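Side-chain contacts in putative GH105 family protein (Salmonella enterica subsp. enterica serovar Paratyphi A, PDB 3QWT), which is of unknown function but may hydrolyse unsaturated glycosides, as a possible member of glycoside hydrolase family 105 with an alpha/alpha-toroid fold: residues A[45-50]-A[58-63]; A[174-179]-A[245-250]; A[239-244]-A[261-266]. All blocks are in the same frame, centred on the assembly; numbering follows the deposited sequence.

Contact 1: residues A[45-50]-A[58-63]; sequences GEFLLR and DTKGWA
Phe-47 and Lys-60 meet at a slant, the methylene end of the lysine coming obliquely to the CD2/CE2 part of the aromatic ring. Lys-60 CE lies 3.7 Å from Phe-47 CD2, a carbon-to-carbon contact. The lysine chain leaves with CG anti to the backbone N (chi1 157°) and bends in its outer half; its ammonium, NZ, turns away from the ring to hydrogen bonds with Thr-360 OG1 and Ser-361 O. Phe-47 itself leans against Thr-360 and the ring of Phe-343, while the carboxylate carbon of Glu-46, CD, sits 4.0 Å above the plane of the Phe-47 ring, offset toward its rim.

The second pairing is Leu-48 with Asp-58, again at a slant. A single leucine methyl does the touching: Leu-48 CD2 is 3.7 Å from Asp-58 CA and 3.8 Å from Asp-58 CB, and rests along the carboxylate arm as well. That arm is held by its own backbone. Asp-58 OD1 accepts from Gly-61 N at 2.9 Å and from Lys-60 N at 3.1 Å, both amides arriving from the same face of the carboxylate plane and well out of it. Two bonds to one oxygen would restrict rotation of the group.

Asp-58 OD1 thus accepts from the N two residues on, an Asx turn, and from the N three residues on, an Asx motif, just after strand 56-57. Strand 49-50 pairs with strand 56-57 in a two-stranded antiparallel beta hairpin, and the contact continues the hairpin beyond its open end by side-chain packing, before helix 67-83.

Contact 2: residues A[174-179]-A[245-250]; sequences TVLPLA and LELLDL
No flat group takes part where Leu-176 and Ala-179 receive Leu-247; the contact is made by methyl groups alone. The nearest carboxylate in sequence, that of Glu-246, is turned to other partners: OE1 forms a salt bridge with Lys-310 and also bonds a glycerol, probably from the crystallisation liquor, and OE2 pairs with Lys-306.

Across the interface one methyl serves both partners. Leu-247 CD1 lies 3.7 Å from Leu-176 CD1, where the two leucines meet at a slant, and 4.0 Å from Ala-179 CB. Leu-176 and Ala-179 are three residues apart on the same helix, so they present neighbouring positions on one side of it, and the leucine methyl comes against both. Leu-176 places CG anti to its amide nitrogen (chi1 177°), and this together with chi2 of 57° brings CD1 to the other helix although its CB does not head there directly. Ala-179 and Leu-247, by contrast, both start toward the partner segment. The CA atoms of Ala-179 and Leu-247 are 7.7 Å apart, the closest across the two segments.

Pro-177 stands between the two receiving residues in sequence. Lacking an N-H, it breaks one bond to the preceding turn and kinks the helix, yet the bonding resumes at once: Leu-178 N reaches Thr-174 O at 2.9 Å. On the partner side Asp-249 leaves helical geometry with a positive phi, so Leu-247 belongs to the last turn.

The buried contact therefore joins the middle of helix 170-184 to the C-terminal end of helix 231-248. Helix 188-205 packs beside both, with Val-175 and Leu-178 touching it from one segment and Leu-248 from the other.

Contact 3: residues A[239-244]-A[261-266]; sequences IVIPDF and VQVLNA
Around Ile-241 and Leu-264, whose CA atoms are 6.8 Å apart, segments 239-244 and 261-266 run nearly antiparallel, their axes inclined at 151° and 10.0 Å apart at closest approach. Ile-241 is the main contributor from its side and uses two branches. Its CG1 arm lies beside the backbone N (chi1 -67°), and carries CD1 to Val-263 CG1 at 3.8 Å, the two side chains crossing at about a right angle; the same methyl also comes 4.0 Å from Leu-264 N, against the backbone of the partner helix. The other branch, CG2, meets Leu-264 CB at 3.9 Å as isoleucine and leucine slide past each other in opposite directions.

Helices 231-248 and 255-272 follow each other in the chain, linked by a short loop, and this up-and-down pairing of successive helices is the building principle of the alpha/alpha toroid. Helix 188-205 closes one side, where Phe-198 packs on Ile-241 and Val-202 on Val-263.

Pro-242 adds a looser touch, its CG 4.2 Å from Leu-264 CD2, with the proline ring across the leucine. Being a proline, it also kinks its helix; the bond from Asp-243 N to Ile-239 O beside it is weak.

Away from the interface, Val-261 O is gripped twice by Asn-265, through the backbone N at 2.9 Å and through ND2 at 3.2 Å, from opposite faces of the carbonyl plane. The same ND2 also reaches Tyr-312 O. Gln-262 OE1 bonds Gln-203 NE2 of a neighbouring subunit.

Contacts 2 and 3 are neighbours, with centres about 11 Å apart, and share helix 231-248, which meets helix 170-184 in one and helix 255-272 in the other. The chain visits them in turn, through 174-179, 239-244, 245-250 and 261-266, and they touch directly: Ala-179 CB lies 3.6 Å from Phe-244 CE1. Together they knit three helices into one buried block of the alpha/alpha toroid. Contact 1 is complete early in the chain, ahead of both others. Its centre is about 30 Å from that of contact 2 and about 32 Å from that of contact 3, across the centre of the chain, so the hairpin region and the helical block are separate parts of one fold.

Contact 1: residues A[45-50]-A[58-63]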
ATOM      1  N   GLY A  45      11.910 -21.089 -56.604  1.00 71.25           N
ATOM      2  CA  GLY A  45      12.942 -20.356 -55.890  1.00 68.64           C
ATOM      3  C   GLY A  45      12.826 -18.894 -56.292  1.00 62.25           C
ATOM      4  O   GLY A  45      13.707 -18.068 -56.041  1.00 64.03           O
ATOM      5  N   GLU A  46      11.709 -18.588 -56.936  1.00 54.17           N
ATOM      6  CA  GLU A  46      11.435 -17.256 -57.439  1.00 59.64           C
ATOM      7  C   GLU A  46      11.232 -16.233 -56.318  1.00 54.82           C
ATOM      8  O   GLU A  46      11.518 -15.048 -56.490  1.00 53.40           O
ATOM      9  CB  GLU A  46      10.195 -17.295 -58.328  1.00 62.26           C
ATOM     10  CG  GLU A  46       9.501 -15.961 -58.450  1.00 74.01           C
ATOM     11  CD  GLU A  46       8.142 -16.071 -59.103  1.00 87.51           C
ATOM     12  OE1 GLU A  46       7.724 -17.210 -59.430  1.00 88.34           O
ATOM     13  OE2 GLU A  46       7.492 -15.012 -59.282  1.00 94.75           O
ATOM     14  N   PHE A  47      10.747 -16.688 -55.169  1.00 54.38           N
ATOM     15  CA  PHE A  47      10.381 -15.751 -54.101  1.00 59.82           C
ATOM     16  C   PHE A  47      11.468 -15.511 -53.059  1.00 55.76           C
ATOM     17  O   PHE A  47      11.355 -14.597 -52.247  1.00 51.17           O
ATOM     18  CB  PHE A  47       9.085 -16.188 -53.428  1.00 60.98           C
ATOM     19  CG  PHE A  47       7.884 -16.083 -54.318  1.00 59.22           C
ATOM     20  CD1 PHE A  47       7.429 -14.847 -54.735  1.00 52.60           C
ATOM     21  CD2 PHE A  47       7.208 -17.220 -54.738  1.00 65.03           C
ATOM     22  CE1 PHE A  47       6.321 -14.741 -55.560  1.00 62.58           C
ATOM     23  CE2 PHE A  47       6.092 -17.120 -55.564  1.00 67.19           C
ATOM     24  CZ  PHE A  47       5.650 -15.879 -55.975  1.00 65.28           C
ATOM     25  N   LEU A  48      12.518 -16.327 -53.102  1.00 60.07           N
ATOM     26  CA  LEU A  48      13.612 -16.261 -52.137  1.00 56.53           C
ATOM     27  C   LEU A  48      14.265 -14.887 -52.014  1.00 56.75           C
ATOM     28  O   LEU A  48      14.550 -14.231 -53.015  1.00 60.16           O
ATOM     29  CB  LEU A  48      14.684 -17.277 -52.507  1.00 59.78           C
ATOM     30  CG  LEU A  48      14.187 -18.713 -52.578  1.00 64.22           C
ATOM     31  CD1 LEU A  48      15.197 -19.584 -53.324  1.00 65.03           C
ATOM     32  CD2 LEU A  48      13.907 -19.238 -51.167  1.00 63.66           C
ATOM     33  N   LEU A  49      14.516 -14.476 -50.771  1.00 53.23           N
ATOM     34  CA  LEU A  49      15.216 -13.233 -50.480  1.00 48.77           C
ATOM     35  C   LEU A  49      16.709 -13.460 -50.588  1.00 48.78           C
ATOM     36  O   LEU A  49      17.260 -14.330 -49.908  1.00 53.38           O
ATOM     37  CB  LEU A  49      14.892 -12.773 -49.064  1.00 49.47           C
ATOM     38  CG  LEU A  49      14.812 -11.276 -48.738  1.00 52.46           C
ATOM     39  CD1 LEU A  49      15.495 -11.000 -47.385  1.00 45.28           C
ATOM     40  CD2 LEU A  49      15.372 -10.361 -49.845  1.00 45.37           C
ATOM     41  N   ARG A  50      17.364 -12.674 -51.434  1.00 50.35           N
ATOM     42  CA  ARG A  50      18.793 -12.833 -51.669  1.00 56.95           C
ATOM     43  C   ARG A  50      19.538 -11.548 -51.320  1.00 56.01           C
ATOM     44  O   ARG A  50      19.118 -10.455 -51.700  1.00 56.56           O
ATOM     45  CB  ARG A  50      19.062 -13.238 -53.128  1.00 60.65           C
ATOM     46  CG  ARG A  50      17.840 -13.792 -53.863  1.00 64.82           C
ATOM     47  CD  ARG A  50      18.190 -14.349 -55.247  1.00 65.46           C
ATOM     48  NE  ARG A  50      18.870 -15.636 -55.152  1.00 70.21           N
ATOM     49  CZ  ARG A  50      18.316 -16.810 -55.449  1.00 68.58           C
ATOM     50  NH1 ARG A  50      17.064 -16.868 -55.889  1.00 69.61           N
ATOM     51  NH2 ARG A  50      19.023 -17.926 -55.317  1.00 60.34           N
ATOM     52  N   ASP A  58      14.433 -18.128 -47.206  1.00 48.40           N
ATOM     53  CA  ASP A  58      13.130 -18.619 -47.634  1.00 47.61           C
ATOM     54  C   ASP A  58      12.034 -18.012 -46.762  1.00 48.35           C
ATOM     55  O   ASP A  58      11.886 -18.349 -45.588  1.00 49.68           O
ATOM     56  CB  ASP A  58      13.084 -20.153 -47.603  1.00 49.01           C
ATOM     57  CG  ASP A  58      11.806 -20.721 -48.223  1.00 49.59           C
ATOM     58  OD1 ASP A  58      10.995 -19.949 -48.787  1.00 45.05           O
ATOM     59  OD2 ASP A  58      11.621 -21.952 -48.142  1.00 51.41           O
ATOM     60  N   THR A  59      11.281 -17.113 -47.375  1.00 43.12           N
ATOM     61  CA  THR A  59      10.271 -16.284 -46.728  1.00 47.70           C
ATOM     62  C   THR A  59       8.904 -16.975 -46.752  1.00 49.79           C
ATOM     63  O   THR A  59       7.961 -16.573 -46.049  1.00 36.94           O
ATOM     64  CB  THR A  59      10.177 -14.963 -47.528  1.00 46.63           C
ATOM     65  OG1 THR A  59      10.835 -13.918 -46.820  1.00 46.96           O
ATOM     66  CG2 THR A  59       8.757 -14.579 -47.850  1.00 40.87           C
ATOM     67  N   LYS A  60       8.824 -18.032 -47.562  1.00 48.48           N
ATOM     68  CA  LYS A  60       7.564 -18.689 -47.893  1.00 47.01           C
ATOM     69  C   LYS A  60       7.492 -20.124 -47.352  1.00 42.95           C
ATOM     70  O   LYS A  60       6.474 -20.519 -46.775  1.00 40.47           O
ATOM     71  CB  LYS A  60       7.339 -18.632 -49.416  1.00 44.78           C
ATOM     72  CG  LYS A  60       6.417 -19.685 -49.980  1.00 45.68           C
ATOM     73  CD  LYS A  60       6.584 -19.779 -51.500  1.00 51.36           C
ATOM     74  CE  LYS A  60       5.371 -19.234 -52.235  1.00 53.06           C
ATOM     75  NZ  LYS A  60       4.229 -20.191 -52.230  1.00 47.19           N
ATOM     76  N   GLY A  61       8.563 -20.894 -47.540  1.00 42.13           N
ATOM     77  CA  GLY A  61       8.699 -22.194 -46.893  1.00 43.53           C
ATOM     78  C   GLY A  61       8.777 -22.092 -45.364  1.00 48.72           C
ATOM     79  O   GLY A  61       9.146 -21.052 -44.807  1.00 42.05           O
ATOM     80  N   TRP A  62       8.445 -23.185 -44.683  1.00 42.26           N
ATOM     81  CA  TRP A  62       8.368 -23.193 -43.229  1.00 35.63           C
ATOM     82  C   TRP A  62       9.734 -23.138 -42.547  1.00 38.62           C
ATOM     83  O   TRP A  62       9.884 -22.532 -41.473  1.00 34.06           O
ATOM     84  CB  TRP A  62       7.579 -24.416 -42.749  1.00 41.33           C
ATOM     85  CG  TRP A  62       7.221 -24.401 -41.257  1.00 44.07           C
ATOM     86  CD1 TRP A  62       7.406 -25.419 -40.353  1.00 40.49           C
ATOM     87  CD2 TRP A  62       6.613 -23.331 -40.529  1.00 38.12           C
ATOM     88  NE1 TRP A  62       6.945 -25.040 -39.111  1.00 37.41           N
ATOM     89  CE2 TRP A  62       6.464 -23.762 -39.192  1.00 36.76           C
ATOM     90  CE3 TRP A  62       6.185 -22.048 -40.873  1.00 38.70           C
ATOM     91  CZ2 TRP A  62       5.910 -22.953 -38.205  1.00 38.89           C
ATOM     92  CZ3 TRP A  62       5.640 -21.244 -39.891  1.00 42.09           C
ATOM     93  CH2 TRP A  62       5.502 -21.700 -38.573  1.00 40.72           C
ATOM     94  N   ALA A  63      10.737 -23.747 -43.171  1.00 40.40           N
ATOM     95  CA  ALA A  63      12.044 -23.836 -42.534  1.00 48.37           C
ATOM     96  C   ALA A  63      12.791 -22.498 -42.481  1.00 56.12           C
ATOM     97  O   ALA A  63      13.963 -22.454 -42.104  1.00 61.92           O
ATOM     98  CB  ALA A  63      12.894 -24.911 -43.194  1.00 41.32           C
TER

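Contact 2: residues A[174-179]-A[245-250]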
ATOM      1  N   THR A 174       7.265  -5.990 -34.152  1.00 27.55           N
ATOM      2  CA  THR A 174       8.172  -5.633 -33.052  1.00 25.07           C
ATOM      3  C   THR A 174       7.477  -5.009 -31.849  1.00 30.53           C
ATOM      4  O   THR A 174       7.761  -5.362 -30.710  1.00 34.63           O
ATOM      5  CB  THR A 174       9.326  -4.703 -33.526  1.00 29.56           C
ATOM      6  OG1 THR A 174      10.224  -5.456 -34.338  1.00 30.80           O
ATOM      7  CG2 THR A 174      10.120  -4.153 -32.355  1.00 27.95           C
ATOM      8  N   VAL A 175       6.577  -4.070 -32.080  1.00 33.16           N
ATOM      9  CA  VAL A 175       5.941  -3.448 -30.943  1.00 29.75           C
ATOM     10  C   VAL A 175       5.174  -4.446 -30.079  1.00 32.18           C
ATOM     11  O   VAL A 175       5.380  -4.513 -28.878  1.00 33.12           O
ATOM     12  CB  VAL A 175       4.991  -2.318 -31.321  1.00 24.59           C
ATOM     13  CG1 VAL A 175       4.526  -1.633 -30.038  1.00 20.80           C
ATOM     14  CG2 VAL A 175       5.686  -1.338 -32.231  1.00 27.36           C
ATOM     15  N   LEU A 176       4.271  -5.206 -30.678  1.00 33.14           N
ATOM     16  CA  LEU A 176       3.458  -6.101 -29.875  1.00 31.02           C
ATOM     17  C   LEU A 176       4.330  -7.121 -29.136  1.00 31.01           C
ATOM     18  O   LEU A 176       4.115  -7.369 -27.957  1.00 36.90           O
ATOM     19  CB  LEU A 176       2.383  -6.783 -30.723  1.00 25.92           C
ATOM     20  CG  LEU A 176       1.529  -7.793 -29.958  1.00 25.82           C
ATOM     21  CD1 LEU A 176       0.846  -7.142 -28.766  1.00 28.66           C
ATOM     22  CD2 LEU A 176       0.504  -8.388 -30.874  1.00 33.88           C
ATOM     23  N   PRO A 177       5.319  -7.719 -29.828  1.00 31.91           N
ATOM     24  CA  PRO A 177       6.220  -8.635 -29.110  1.00 31.16           C
ATOM     25  C   PRO A 177       6.912  -7.957 -27.938  1.00 29.77           C
ATOM     26  O   PRO A 177       7.064  -8.559 -26.877  1.00 30.84           O
ATOM     27  CB  PRO A 177       7.248  -9.028 -30.176  1.00 30.31           C
ATOM     28  CG  PRO A 177       6.496  -8.914 -31.470  1.00 33.80           C
ATOM     29  CD  PRO A 177       5.498  -7.798 -31.294  1.00 32.42           C
ATOM     30  N   LEU A 178       7.330  -6.712 -28.128  1.00 31.21           N
ATOM     31  CA  LEU A 178       8.011  -5.982 -27.059  1.00 30.61           C
ATOM     32  C   LEU A 178       7.102  -5.758 -25.848  1.00 28.52           C
ATOM     33  O   LEU A 178       7.493  -5.994 -24.715  1.00 24.14           O
ATOM     34  CB  LEU A 178       8.547  -4.648 -27.565  1.00 22.40           C
ATOM     35  CG  LEU A 178       9.143  -3.777 -26.469  1.00 23.30           C
ATOM     36  CD1 LEU A 178      10.382  -4.440 -25.816  1.00 17.47           C
ATOM     37  CD2 LEU A 178       9.488  -2.427 -27.054  1.00 26.80           C
ATOM     38  N   ALA A 179       5.886  -5.301 -26.105  1.00 28.35           N
ATOM     39  CA  ALA A 179       4.845  -5.213 -25.089  1.00 23.78           C
ATOM     40  C   ALA A 179       4.653  -6.538 -24.342  1.00 18.84           C
ATOM     41  O   ALA A 179       4.603  -6.572 -23.114  1.00 26.14           O
ATOM     42  CB  ALA A 179       3.534  -4.804 -25.739  1.00 21.68           C
ATOM     43  N   LEU A 245      -4.511  -3.874 -26.403  1.00 29.18           N
ATOM     44  CA  LEU A 245      -5.422  -3.433 -25.359  1.00 28.64           C
ATOM     45  C   LEU A 245      -5.624  -4.508 -24.307  1.00 33.46           C
ATOM     46  O   LEU A 245      -5.722  -4.234 -23.101  1.00 30.91           O
ATOM     47  CB  LEU A 245      -6.768  -3.069 -25.948  1.00 34.41           C
ATOM     48  CG  LEU A 245      -6.835  -1.725 -26.663  1.00 38.61           C
ATOM     49  CD1 LEU A 245      -8.243  -1.522 -27.198  1.00 33.90           C
ATOM     50  CD2 LEU A 245      -6.435  -0.609 -25.719  1.00 41.56           C
ATOM     51  N   GLU A 246      -5.703  -5.743 -24.770  1.00 31.43           N
ATOM     52  CA  GLU A 246      -5.945  -6.848 -23.869  1.00 31.57           C
ATOM     53  C   GLU A 246      -4.718  -7.050 -22.983  1.00 30.03           C
ATOM     54  O   GLU A 246      -4.854  -7.280 -21.779  1.00 25.33           O
ATOM     55  CB  GLU A 246      -6.267  -8.107 -24.673  1.00 36.05           C
ATOM     56  CG  GLU A 246      -6.424  -9.365 -23.846  1.00 38.42           C
ATOM     57  CD  GLU A 246      -6.801 -10.558 -24.719  1.00 40.42           C
ATOM     58  OE1 GLU A 246      -7.972 -10.966 -24.678  1.00 42.15           O
ATOM     59  OE2 GLU A 246      -5.931 -11.061 -25.461  1.00 38.64           O
ATOM     60  N   LEU A 247      -3.532  -6.966 -23.591  1.00 24.74           N
ATOM     61  CA  LEU A 247      -2.290  -6.905 -22.849  1.00 24.55           C
ATOM     62  C   LEU A 247      -2.299  -5.802 -21.790  1.00 30.51           C
ATOM     63  O   LEU A 247      -1.931  -6.045 -20.644  1.00 25.40           O
ATOM     64  CB  LEU A 247      -1.089  -6.713 -23.774  1.00 31.21           C
ATOM     65  CG  LEU A 247      -0.292  -7.984 -24.068  1.00 40.47           C
ATOM     66  CD1 LEU A 247       0.803  -7.704 -25.081  1.00 45.22           C
ATOM     67  CD2 LEU A 247       0.284  -8.571 -22.784  1.00 28.90           C
ATOM     68  N   LEU A 248      -2.713  -4.596 -22.168  1.00 29.79           N
ATOM     69  CA  LEU A 248      -2.576  -3.454 -21.267  1.00 27.69           C
ATOM     70  C   LEU A 248      -3.526  -3.553 -20.083  1.00 24.42           C
ATOM     71  O   LEU A 248      -3.206  -3.100 -18.984  1.00 35.12           O
ATOM     72  CB  LEU A 248      -2.787  -2.126 -22.000  1.00 26.04           C
ATOM     73  CG  LEU A 248      -1.647  -1.632 -22.892  1.00 26.78           C
ATOM     74  CD1 LEU A 248      -2.044  -0.370 -23.671  1.00 27.18           C
ATOM     75  CD2 LEU A 248      -0.407  -1.394 -22.097  1.00 28.88           C
ATOM     76  N   ASP A 249      -4.693  -4.138 -20.318  1.00 33.07           N
ATOM     77  CA  ASP A 249      -5.680  -4.338 -19.263  1.00 36.18           C
ATOM     78  C   ASP A 249      -5.971  -3.043 -18.481  1.00 33.20           C
ATOM     79  O   ASP A 249      -6.086  -3.077 -17.267  1.00 33.54           O
ATOM     80  CB  ASP A 249      -5.211  -5.461 -18.311  1.00 28.83           C
ATOM     81  CG  ASP A 249      -6.318  -5.955 -17.393  1.00 40.15           C
ATOM     82  OD1 ASP A 249      -7.510  -5.700 -17.696  1.00 41.98           O
ATOM     83  OD2 ASP A 249      -6.000  -6.593 -16.370  1.00 41.57           O
ATOM     84  N   LEU A 250      -6.082  -1.913 -19.183  1.00 34.24           N
ATOM     85  CA  LEU A 250      -6.335  -0.611 -18.545  1.00 30.89           C
ATOM     86  C   LEU A 250      -7.812  -0.397 -18.203  1.00 29.22           C
ATOM     87  O   LEU A 250      -8.681  -0.927 -18.889  1.00 33.98           O
ATOM     88  CB  LEU A 250      -5.852   0.518 -19.452  1.00 25.58           C
ATOM     89  CG  LEU A 250      -4.368   0.455 -19.785  1.00 31.39           C
ATOM     90  CD1 LEU A 250      -3.967   1.590 -20.713  1.00 33.70           C
ATOM     91  CD2 LEU A 250      -3.577   0.509 -18.498  1.00 29.58           C
TER

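Contact 3: residues A[239-244]-A[261-266]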
ATOM      1  N   ILE A 239      -5.620  -6.009 -35.970  1.00 38.17           N
ATOM      2  CA  ILE A 239      -5.159  -7.149 -35.182  1.00 36.63           C
ATOM      3  C   ILE A 239      -4.500  -6.699 -33.886  1.00 37.55           C
ATOM      4  O   ILE A 239      -4.811  -7.218 -32.813  1.00 36.00           O
ATOM      5  CB  ILE A 239      -4.132  -7.969 -35.959  1.00 33.82           C
ATOM      6  CG1 ILE A 239      -4.825  -8.759 -37.079  1.00 31.78           C
ATOM      7  CG2 ILE A 239      -3.379  -8.878 -35.003  1.00 30.62           C
ATOM      8  CD1 ILE A 239      -3.879  -9.431 -38.069  1.00 31.55           C
ATOM      9  N   VAL A 240      -3.600  -5.719 -33.997  1.00 30.35           N
ATOM     10  CA  VAL A 240      -2.733  -5.343 -32.890  1.00 31.44           C
ATOM     11  C   VAL A 240      -3.450  -4.544 -31.805  1.00 35.47           C
ATOM     12  O   VAL A 240      -3.285  -4.801 -30.610  1.00 29.47           O
ATOM     13  CB  VAL A 240      -1.523  -4.535 -33.380  1.00 33.20           C
ATOM     14  CG1 VAL A 240      -0.825  -3.896 -32.219  1.00 35.98           C
ATOM     15  CG2 VAL A 240      -0.561  -5.420 -34.111  1.00 30.75           C
ATOM     16  N   ILE A 241      -4.242  -3.566 -32.206  1.00 34.29           N
ATOM     17  CA  ILE A 241      -4.896  -2.739 -31.205  1.00 35.63           C
ATOM     18  C   ILE A 241      -5.667  -3.588 -30.177  1.00 35.66           C
ATOM     19  O   ILE A 241      -5.567  -3.357 -28.970  1.00 37.84           O
ATOM     20  CB  ILE A 241      -5.795  -1.673 -31.841  1.00 29.71           C
ATOM     21  CG1 ILE A 241      -4.921  -0.660 -32.590  1.00 35.09           C
ATOM     22  CG2 ILE A 241      -6.632  -0.964 -30.770  1.00 25.67           C
ATOM     23  CD1 ILE A 241      -5.694   0.404 -33.345  1.00 35.24           C
ATOM     24  N   PRO A 242      -6.429  -4.575 -30.650  1.00 29.49           N
ATOM     25  CA  PRO A 242      -7.201  -5.355 -29.687  1.00 30.25           C
ATOM     26  C   PRO A 242      -6.284  -6.214 -28.841  1.00 29.34           C
ATOM     27  O   PRO A 242      -6.516  -6.346 -27.638  1.00 23.04           O
ATOM     28  CB  PRO A 242      -8.086  -6.233 -30.582  1.00 29.30           C
ATOM     29  CG  PRO A 242      -8.215  -5.454 -31.832  1.00 29.98           C
ATOM     30  CD  PRO A 242      -6.867  -4.825 -32.031  1.00 32.96           C
ATOM     31  N   ASP A 243      -5.246  -6.778 -29.451  1.00 27.75           N
ATOM     32  CA  ASP A 243      -4.330  -7.610 -28.676  1.00 31.47           C
ATOM     33  C   ASP A 243      -3.523  -6.778 -27.695  1.00 31.75           C
ATOM     34  O   ASP A 243      -3.286  -7.189 -26.561  1.00 28.31           O
ATOM     35  CB  ASP A 243      -3.431  -8.435 -29.596  1.00 36.63           C
ATOM     36  CG  ASP A 243      -4.171  -9.616 -30.213  1.00 36.80           C
ATOM     37  OD1 ASP A 243      -5.415  -9.688 -30.098  1.00 36.69           O
ATOM     38  OD2 ASP A 243      -3.510 -10.469 -30.810  1.00 37.06           O
ATOM     39  N   PHE A 244      -3.126  -5.592 -28.135  1.00 30.50           N
ATOM     40  CA  PHE A 244      -2.383  -4.678 -27.291  1.00 33.96           C
ATOM     41  C   PHE A 244      -3.265  -4.233 -26.111  1.00 34.41           C
ATOM     42  O   PHE A 244      -2.834  -4.250 -24.952  1.00 30.68           O
ATOM     43  CB  PHE A 244      -1.901  -3.495 -28.131  1.00 36.13           C
ATOM     44  CG  PHE A 244      -0.964  -2.574 -27.413  1.00 32.38           C
ATOM     45  CD1 PHE A 244       0.149  -3.062 -26.775  1.00 33.72           C
ATOM     46  CD2 PHE A 244      -1.203  -1.214 -27.386  1.00 27.57           C
ATOM     47  CE1 PHE A 244       1.002  -2.215 -26.120  1.00 33.05           C
ATOM     48  CE2 PHE A 244      -0.361  -0.368 -26.737  1.00 29.29           C
ATOM     49  CZ  PHE A 244       0.752  -0.869 -26.099  1.00 31.24           C
ATOM     50  N   VAL A 261      -9.125   2.686 -28.425  1.00 30.74           N
ATOM     51  CA  VAL A 261     -10.442   2.259 -28.832  1.00 28.27           C
ATOM     52  C   VAL A 261     -10.961   3.193 -29.927  1.00 36.03           C
ATOM     53  O   VAL A 261     -11.587   2.744 -30.874  1.00 36.09           O
ATOM     54  CB  VAL A 261     -11.410   2.245 -27.642  1.00 33.53           C
ATOM     55  CG1 VAL A 261     -12.873   2.092 -28.114  1.00 20.64           C
ATOM     56  CG2 VAL A 261     -11.014   1.139 -26.647  1.00 37.97           C
ATOM     57  N   GLN A 262     -10.677   4.486 -29.798  1.00 33.05           N
ATOM     58  CA  GLN A 262     -11.102   5.473 -30.784  1.00 22.40           C
ATOM     59  C   GLN A 262     -10.456   5.262 -32.144  1.00 29.91           C
ATOM     60  O   GLN A 262     -11.134   5.314 -33.174  1.00 32.93           O
ATOM     61  CB  GLN A 262     -10.796   6.890 -30.300  1.00 24.91           C
ATOM     62  CG  GLN A 262     -11.208   7.975 -31.297  1.00 26.92           C
ATOM     63  CD  GLN A 262     -10.103   8.327 -32.302  1.00 34.13           C
ATOM     64  OE1 GLN A 262     -10.378   8.870 -33.367  1.00 37.99           O
ATOM     65  NE2 GLN A 262      -8.857   8.042 -31.952  1.00 27.94           N
ATOM     66  N   VAL A 263      -9.148   5.025 -32.151  1.00 34.84           N
ATOM     67  CA  VAL A 263      -8.429   4.747 -33.394  1.00 30.00           C
ATOM     68  C   VAL A 263      -8.963   3.487 -34.069  1.00 31.52           C
ATOM     69  O   VAL A 263      -9.187   3.455 -35.291  1.00 26.99           O
ATOM     70  CB  VAL A 263      -6.932   4.578 -33.131  1.00 27.94           C
ATOM     71  CG1 VAL A 263      -6.210   3.999 -34.388  1.00 18.69           C
ATOM     72  CG2 VAL A 263      -6.342   5.910 -32.658  1.00 22.71           C
ATOM     73  N   LEU A 264      -9.180   2.452 -33.261  1.00 29.30           N
ATOM     74  CA  LEU A 264      -9.740   1.210 -33.764  1.00 29.72           C
ATOM     75  C   LEU A 264     -11.116   1.466 -34.387  1.00 34.08           C
ATOM     76  O   LEU A 264     -11.409   1.016 -35.500  1.00 36.61           O
ATOM     77  CB  LEU A 264      -9.852   0.172 -32.650  1.00 27.50           C
ATOM     78  CG  LEU A 264     -10.420  -1.176 -33.123  1.00 32.28           C
ATOM     79  CD1 LEU A 264      -9.471  -1.830 -34.104  1.00 36.88           C
ATOM     80  CD2 LEU A 264     -10.677  -2.098 -31.945  1.00 36.93           C
ATOM     81  N   ASN A 265     -11.954   2.196 -33.666  1.00 32.83           N
ATOM     82  CA  ASN A 265     -13.300   2.495 -34.148  1.00 38.87           C
ATOM     83  C   ASN A 265     -13.319   3.234 -35.477  1.00 33.52           C
ATOM     84  O   ASN A 265     -14.000   2.826 -36.412  1.00 43.47           O
ATOM     85  CB  ASN A 265     -14.085   3.277 -33.098  1.00 43.60           C
ATOM     86  CG  ASN A 265     -15.068   2.411 -32.361  1.00 43.61           C
ATOM     87  OD1 ASN A 265     -16.227   2.304 -32.753  1.00 35.71           O
ATOM     88  ND2 ASN A 265     -14.604   1.760 -31.295  1.00 45.55           N
ATOM     89  N   ALA A 266     -12.567   4.322 -35.555  1.00 34.22           N
ATOM     90  CA  ALA A 266     -12.482   5.085 -36.779  1.00 37.77           C
ATOM     91  C   ALA A 266     -12.103   4.151 -37.930  1.00 41.69           C
ATOM     92  O   ALA A 266     -12.626   4.281 -39.034  1.00 39.30           O
ATOM     93  CB  ALA A 266     -11.473   6.205 -36.636  1.00 31.83           C
TER